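Local coordinates for glutaconate CoA-transferase subunit A (Acidaminococcus fermentans, PDB 1POI), which transfers coenzyme A from acetyl-CoA to glutaconate, (R)-2-hydroxyglutarate and related acids in the breakdown of glutamate, at residues 8-13 and 35-40; 176-181 and 242-247. All coordinates share one frame; numbering follows the deposited sequence.

Contact 1 (8-13 and 35-40); sequences DAIAKY and VFEILR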
loop_
_atom_site.group_PDB
_atom_site.type_symbol
_atom_site.label_atom_id
_atom_site.label_comp_id
_atom_site.label_asym_id
_atom_site.label_seq_id
_atom_site.Cartn_x
_atom_site.Cartn_y
_atom_site.Cartn_z
ATOM N N ASP A 8 -14.297 -27.851 -17.315
ATOM C CA ASP A 8 -15.029 -27.235 -18.398
ATOM C C ASP A 8 -14.111 -26.394 -19.297
ATOM O O ASP A 8 -14.019 -26.634 -20.512
ATOM C CB ASP A 8 -16.157 -26.383 -17.831
ATOM C CG ASP A 8 -17.219 -27.218 -17.115
ATOM O OD1 ASP A 8 -17.370 -28.435 -17.419
ATOM O OD2 ASP A 8 -17.924 -26.652 -16.251
ATOM N N ALA A 9 -13.362 -25.482 -18.687
ATOM C CA ALA A 9 -12.460 -24.605 -19.420
ATOM C C ALA A 9 -11.473 -25.364 -20.281
ATOM O O ALA A 9 -11.366 -25.127 -21.470
ATOM C CB ALA A 9 -11.729 -23.689 -18.459
ATOM N N ILE A 10 -10.741 -26.280 -19.683
ATOM C CA ILE A 10 -9.768 -27.067 -20.434
ATOM C C ILE A 10 -10.374 -27.824 -21.630
ATOM O O ILE A 10 -9.751 -27.931 -22.695
ATOM C CB ILE A 10 -9.075 -28.054 -19.487
ATOM C CG1 ILE A 10 -8.110 -27.277 -18.582
ATOM C CG2 ILE A 10 -8.443 -29.204 -20.267
ATOM C CD1 ILE A 10 -6.833 -26.717 -19.290
ATOM N N ALA A 11 -11.574 -28.365 -21.427
ATOM C CA ALA A 11 -12.278 -29.130 -22.452
ATOM C C ALA A 11 -12.685 -28.258 -23.630
ATOM O O ALA A 11 -12.584 -28.666 -24.788
ATOM C CB ALA A 11 -13.499 -29.769 -21.857
ATOM N N LYS A 12 -13.188 -27.072 -23.311
ATOM C CA LYS A 12 -13.630 -26.117 -24.309
ATOM C C LYS A 12 -12.500 -25.466 -25.099
ATOM O O LYS A 12 -12.502 -25.521 -26.325
ATOM C CB LYS A 12 -14.501 -25.053 -23.650
ATOM C CG LYS A 12 -15.075 -24.048 -24.606
ATOM C CD LYS A 12 -16.157 -23.219 -23.920
ATOM C CE LYS A 12 -16.811 -22.213 -24.878
ATOM N NZ LYS A 12 -17.977 -21.512 -24.243
ATOM N N TYR A 13 -11.503 -24.907 -24.420
ATOM C CA TYR A 13 -10.415 -24.218 -25.122
ATOM C C TYR A 13 -9.161 -25.008 -25.463
ATOM O O TYR A 13 -8.276 -24.460 -26.124
ATOM C CB TYR A 13 -10.025 -22.941 -24.377
ATOM C CG TYR A 13 -11.193 -22.052 -24.092
ATOM C CD1 TYR A 13 -11.698 -21.201 -25.075
ATOM C CD2 TYR A 13 -11.852 -22.113 -22.879
ATOM C CE1 TYR A 13 -12.843 -20.431 -24.859
ATOM C CE2 TYR A 13 -13.002 -21.344 -22.644
ATOM C CZ TYR A 13 -13.486 -20.510 -23.643
ATOM O OH TYR A 13 -14.621 -19.753 -23.434
ATOM N N VAL A 35 -1.984 -28.260 -16.128
ATOM C CA VAL A 35 -1.253 -29.328 -16.786
ATOM C C VAL A 35 -1.769 -30.681 -16.311
ATOM O O VAL A 35 -1.679 -31.686 -17.015
ATOM C CB VAL A 35 0.252 -29.184 -16.572
ATOM C CG1 VAL A 35 0.988 -30.492 -16.896
ATOM C CG2 VAL A 35 0.761 -28.094 -17.460
ATOM N N PHE A 36 -2.375 -30.702 -15.138
ATOM C CA PHE A 36 -2.909 -31.951 -14.646
ATOM C C PHE A 36 -4.155 -32.346 -15.409
ATOM O O PHE A 36 -4.295 -33.498 -15.780
ATOM C CB PHE A 36 -3.199 -31.883 -13.144
ATOM C CG PHE A 36 -2.060 -32.353 -12.299
ATOM C CD1 PHE A 36 -0.758 -32.303 -12.783
ATOM C CD2 PHE A 36 -2.288 -32.876 -11.026
ATOM C CE1 PHE A 36 0.314 -32.774 -12.022
ATOM C CE2 PHE A 36 -1.218 -33.355 -10.254
ATOM C CZ PHE A 36 0.087 -33.300 -10.758
ATOM N N GLU A 37 -5.041 -31.388 -15.656
ATOM C CA GLU A 37 -6.291 -31.642 -16.368
ATOM C C GLU A 37 -6.037 -31.988 -17.854
ATOM O O GLU A 37 -6.726 -32.830 -18.440
ATOM C CB GLU A 37 -7.229 -30.454 -16.230
ATOM C CG GLU A 37 -8.645 -30.765 -16.650
ATOM C CD GLU A 37 -9.463 -31.507 -15.591
ATOM O OE1 GLU A 37 -9.003 -31.640 -14.428
ATOM O OE2 GLU A 37 -10.602 -31.926 -15.918
ATOM N N ILE A 38 -5.045 -31.353 -18.460
ATOM C CA ILE A 38 -4.706 -31.664 -19.831
ATOM C C ILE A 38 -4.439 -33.171 -19.870
ATOM O O ILE A 38 -5.107 -33.911 -20.594
ATOM C CB ILE A 38 -3.471 -30.853 -20.285
ATOM C CG1 ILE A 38 -3.894 -29.425 -20.651
ATOM C CG2 ILE A 38 -2.766 -31.527 -21.425
ATOM C CD1 ILE A 38 -2.719 -28.461 -20.932
ATOM N N LEU A 39 -3.536 -33.647 -19.025
ATOM C CA LEU A 39 -3.221 -35.086 -18.969
ATOM C C LEU A 39 -4.453 -35.936 -18.664
ATOM O O LEU A 39 -4.793 -36.877 -19.396
ATOM C CB LEU A 39 -2.179 -35.371 -17.890
ATOM C CG LEU A 39 -0.753 -35.017 -18.245
ATOM C CD1 LEU A 39 0.147 -35.426 -17.114
ATOM C CD2 LEU A 39 -0.367 -35.741 -19.500
ATOM N N ARG A 40 -5.116 -35.576 -17.576
ATOM C CA ARG A 40 -6.304 -36.265 -17.110
ATOM C C ARG A 40 -7.370 -36.347 -18.198
ATOM O O ARG A 40 -8.231 -37.219 -18.154
ATOM C CB ARG A 40 -6.855 -35.532 -15.873
ATOM C CG ARG A 40 -7.801 -36.321 -14.983
ATOM C CD ARG A 40 -8.239 -35.512 -13.770
ATOM N NE ARG A 40 -7.105 -35.265 -12.889
ATOM C CZ ARG A 40 -6.833 -34.095 -12.316
ATOM N NH1 ARG A 40 -7.621 -33.051 -12.518
ATOM N NH2 ARG A 40 -5.746 -33.957 -11.572
#
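I10 lies against E37 and I38, so one side chain of helix 6-13 meets two of helix 32-40. The contact with I38 is apolar. I10 CD1 reaches I38 CG1 at 4.2 Å, and the I10 end carbon rests on the first branch of I38 between the two helices. The contact with E37 uses the hydrocarbon part of an acidic residue. I10 CG2 and E37 CG are 3.9 Å apart, and I10 CG1 lies 4.0 Å from E37 CB. The two side chains slant across each other. I10 holds CG1 beside its own backbone N, with chi1 at -73°. This leaves CG2 anti to that nitrogen, and both branches face E37. I38 also touches L60 of helix 55-62.

The two helices pack on the same parallel sheet. Helix 32-40 belongs to a beta-alpha-beta crossover between the neighbouring strands 19-22 and 46-49, as in other Rossmann-like folds. Helix 6-13 leads into strand 19-22. Its A9 rests on A236 and V238 of strand 236-239, the outermost of the sheet within this chain.

The polar contacts lie at the end of E37, beyond the methylenes that face I10. The chain bends at chi2 (80°), which swings the carboxylate off the line of the first two carbons. OE1 of E37 pairs with NH1 of R40 at 2.7 Å in a salt bridge. The N-H is poorly aimed, at 122°, so the hydrogen bond in it is weak. OE2 forms a second salt bridge, with K7 of helix 6-13, and accepts a hydrogen bond from Q41. Both oxygens of this buried carboxylate therefore have partners, and the K7 pair links the two helices by charge. R40 is fixed further by a hydrogen bond from NE to the backbone O of V281.

Contact 2 (176-181 and 242-247); sequences IIHAQQ and YGAHPS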
loop_
_atom_site.group_PDB
_atom_site.type_symbol
_atom_site.label_atom_id
_atom_site.label_comp_id
_atom_site.label_asym_id
_atom_site.label_seq_id
_atom_site.Cartn_x
_atom_site.Cartn_y
_atom_site.Cartn_z
ATOM N N ILE A 176 -1.760 -20.944 -21.565
ATOM C CA ILE A 176 -2.195 -21.242 -20.195
ATOM C C ILE A 176 -1.195 -20.634 -19.230
ATOM O O ILE A 176 0.007 -20.936 -19.309
ATOM C CB ILE A 176 -2.342 -22.760 -19.948
ATOM C CG1 ILE A 176 -3.395 -23.337 -20.917
ATOM C CG2 ILE A 176 -2.783 -23.011 -18.509
ATOM C CD1 ILE A 176 -3.303 -24.816 -21.165
ATOM N N ILE A 177 -1.680 -19.714 -18.388
ATOM C CA ILE A 177 -0.842 -19.028 -17.395
ATOM C C ILE A 177 -1.475 -18.981 -15.977
ATOM O O ILE A 177 -2.710 -19.003 -15.818
ATOM C CB ILE A 177 -0.475 -17.564 -17.848
ATOM C CG1 ILE A 177 -1.682 -16.640 -17.733
ATOM C CG2 ILE A 177 0.085 -17.546 -19.260
ATOM C CD1 ILE A 177 -1.417 -15.271 -18.316
ATOM N N HIS A 178 -0.630 -18.909 -14.951
ATOM C CA HIS A 178 -1.130 -18.862 -13.582
ATOM C C HIS A 178 -0.852 -17.503 -12.924
ATOM O O HIS A 178 0.285 -17.053 -12.878
ATOM C CB HIS A 178 -0.503 -19.983 -12.751
ATOM C CG HIS A 178 -1.109 -20.110 -11.396
ATOM N ND1 HIS A 178 -2.387 -20.580 -11.207
ATOM C CD2 HIS A 178 -0.686 -19.681 -10.189
ATOM C CE1 HIS A 178 -2.736 -20.418 -9.944
ATOM N NE2 HIS A 178 -1.719 -19.872 -9.306
ATOM N N ALA A 179 -1.872 -16.868 -12.375
ATOM C CA ALA A 179 -1.673 -15.564 -11.776
ATOM C C ALA A 179 -2.258 -15.486 -10.371
ATOM O O ALA A 179 -3.062 -16.340 -9.985
ATOM C CB ALA A 179 -2.302 -14.529 -12.659
ATOM N N GLN A 180 -1.898 -14.441 -9.620
ATOM C CA GLN A 180 -2.387 -14.295 -8.253
ATOM C C GLN A 180 -3.808 -13.796 -8.129
ATOM O O GLN A 180 -4.515 -14.187 -7.203
ATOM C CB GLN A 180 -1.459 -13.435 -7.409
ATOM C CG GLN A 180 -0.097 -14.048 -7.193
ATOM C CD GLN A 180 0.804 -13.780 -8.353
ATOM O OE1 GLN A 180 0.358 -13.293 -9.385
ATOM N NE2 GLN A 180 2.082 -14.013 -8.182
ATOM N N GLN A 181 -4.238 -12.933 -9.039
ATOM C CA GLN A 181 -5.616 -12.418 -8.988
ATOM C C GLN A 181 -6.161 -12.166 -10.396
ATOM O O GLN A 181 -5.400 -11.817 -11.322
ATOM C CB GLN A 181 -5.686 -11.103 -8.200
ATOM C CG GLN A 181 -5.065 -11.119 -6.819
ATOM C CD GLN A 181 -4.921 -9.729 -6.265
ATOM O OE1 GLN A 181 -4.054 -8.969 -6.704
ATOM N NE2 GLN A 181 -5.780 -9.370 -5.315
ATOM N N TYR A 242 -2.988 -22.335 -4.983
ATOM C CA TYR A 242 -1.723 -23.063 -5.042
ATOM C C TYR A 242 -1.624 -23.812 -6.354
ATOM O O TYR A 242 -0.891 -24.802 -6.453
ATOM C CB TYR A 242 -1.548 -24.049 -3.873
ATOM C CG TYR A 242 -1.560 -23.407 -2.516
ATOM C CD1 TYR A 242 -2.770 -23.168 -1.877
ATOM C CD2 TYR A 242 -0.374 -23.002 -1.881
ATOM C CE1 TYR A 242 -2.831 -22.533 -0.637
ATOM C CE2 TYR A 242 -0.421 -22.353 -0.618
ATOM C CZ TYR A 242 -1.674 -22.128 -0.014
ATOM O OH TYR A 242 -1.827 -21.474 1.192
ATOM N N GLY A 243 -2.344 -23.318 -7.364
ATOM C CA GLY A 243 -2.324 -23.935 -8.675
ATOM C C GLY A 243 -0.954 -24.038 -9.318
ATOM O O GLY A 243 -0.803 -24.703 -10.346
ATOM N N ALA A 244 0.046 -23.375 -8.744
ATOM C CA ALA A 244 1.398 -23.419 -9.303
ATOM C C ALA A 244 2.212 -24.460 -8.592
ATOM O O ALA A 244 3.313 -24.777 -9.015
ATOM C CB ALA A 244 2.088 -22.053 -9.178
ATOM N N HIS A 245 1.661 -25.001 -7.507
ATOM C CA HIS A 245 2.368 -25.993 -6.714
ATOM C C HIS A 245 2.747 -27.155 -7.598
ATOM O O HIS A 245 1.927 -27.626 -8.385
ATOM C CB HIS A 245 1.504 -26.456 -5.539
ATOM C CG HIS A 245 2.169 -27.476 -4.668
ATOM N ND1 HIS A 245 2.399 -28.772 -5.078
ATOM C CD2 HIS A 245 2.664 -27.389 -3.413
ATOM C CE1 HIS A 245 3.010 -29.438 -4.117
ATOM N NE2 HIS A 245 3.180 -28.623 -3.095
ATOM N N PRO A 246 3.963 -27.688 -7.436
ATOM C CA PRO A 246 5.070 -27.371 -6.525
ATOM C C PRO A 246 5.976 -26.165 -6.837
ATOM O O PRO A 246 7.074 -26.086 -6.292
ATOM C CB PRO A 246 5.924 -28.631 -6.626
ATOM C CG PRO A 246 5.859 -28.923 -8.071
ATOM C CD PRO A 246 4.345 -28.813 -8.302
ATOM N N SER A 247 5.584 -25.268 -7.735
ATOM C CA SER A 247 6.461 -24.153 -8.057
ATOM C C SER A 247 6.088 -22.902 -7.275
ATOM O O SER A 247 4.979 -22.812 -6.710
ATOM C CB SER A 247 6.459 -23.895 -9.560
ATOM O OG SER A 247 5.209 -23.408 -9.982
#
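H178 places its imidazole against the backbone of G243 and A244. From CB the side chain leaves with CG anti to the backbone N (chi1 -172°). This carries the ring to the loop, and chi2 (70°) turns one face to the G243-A244 peptide. G243 C sits 4.1 Å above the ring plane, over the centre, and A244 N lies nearer the rim. CD2 of H178 meets A244 CB at 3.8 Å. Further out, CE1 is 3.8 Å from G243 CA, where no side chain keeps the backbone back. The two nitrogens look to other partners: ND1 is hydrogen-bonded to T210 OG1, and NE2 to E212 OE2. E212 also takes the backbone N of Y242 through OE1, so it ties the ring to the start of the loop. With a leucine in place of H178, T210 and E212 would probably both lose a hydrogen-bond partner and the peptide its flat support. Y242 to H245 form a type I beta turn, closed by H245 N to Y242 O at 2.8 Å. A244 O takes both N and OG of S247. The loop follows strand 236-239, two places from strand 174-179 in the parallel sheet, consistent with a Rossmann-like fold.

Overall arrangement
Contacts 1 and 2 are both buried, and their centres lie 15 Å apart. They share no helix or strand, but they touch: I38 CD1 of contact 1 packs on I176 CD1 of contact 2 at 3.7 Å. Contact 1 joins two helices on one face of the sheet. Contact 2 joins an inner strand to the loop that follows strand 236-239. Their chemistry differs accordingly. The helix pair meets through aliphatic carbons beside a carboxylate held by charged partners. The strand and loop meet through an aromatic ring against a peptide, with neutral and acidic hydrogen-bond partners. Y290 borders both, meeting F36 and H245.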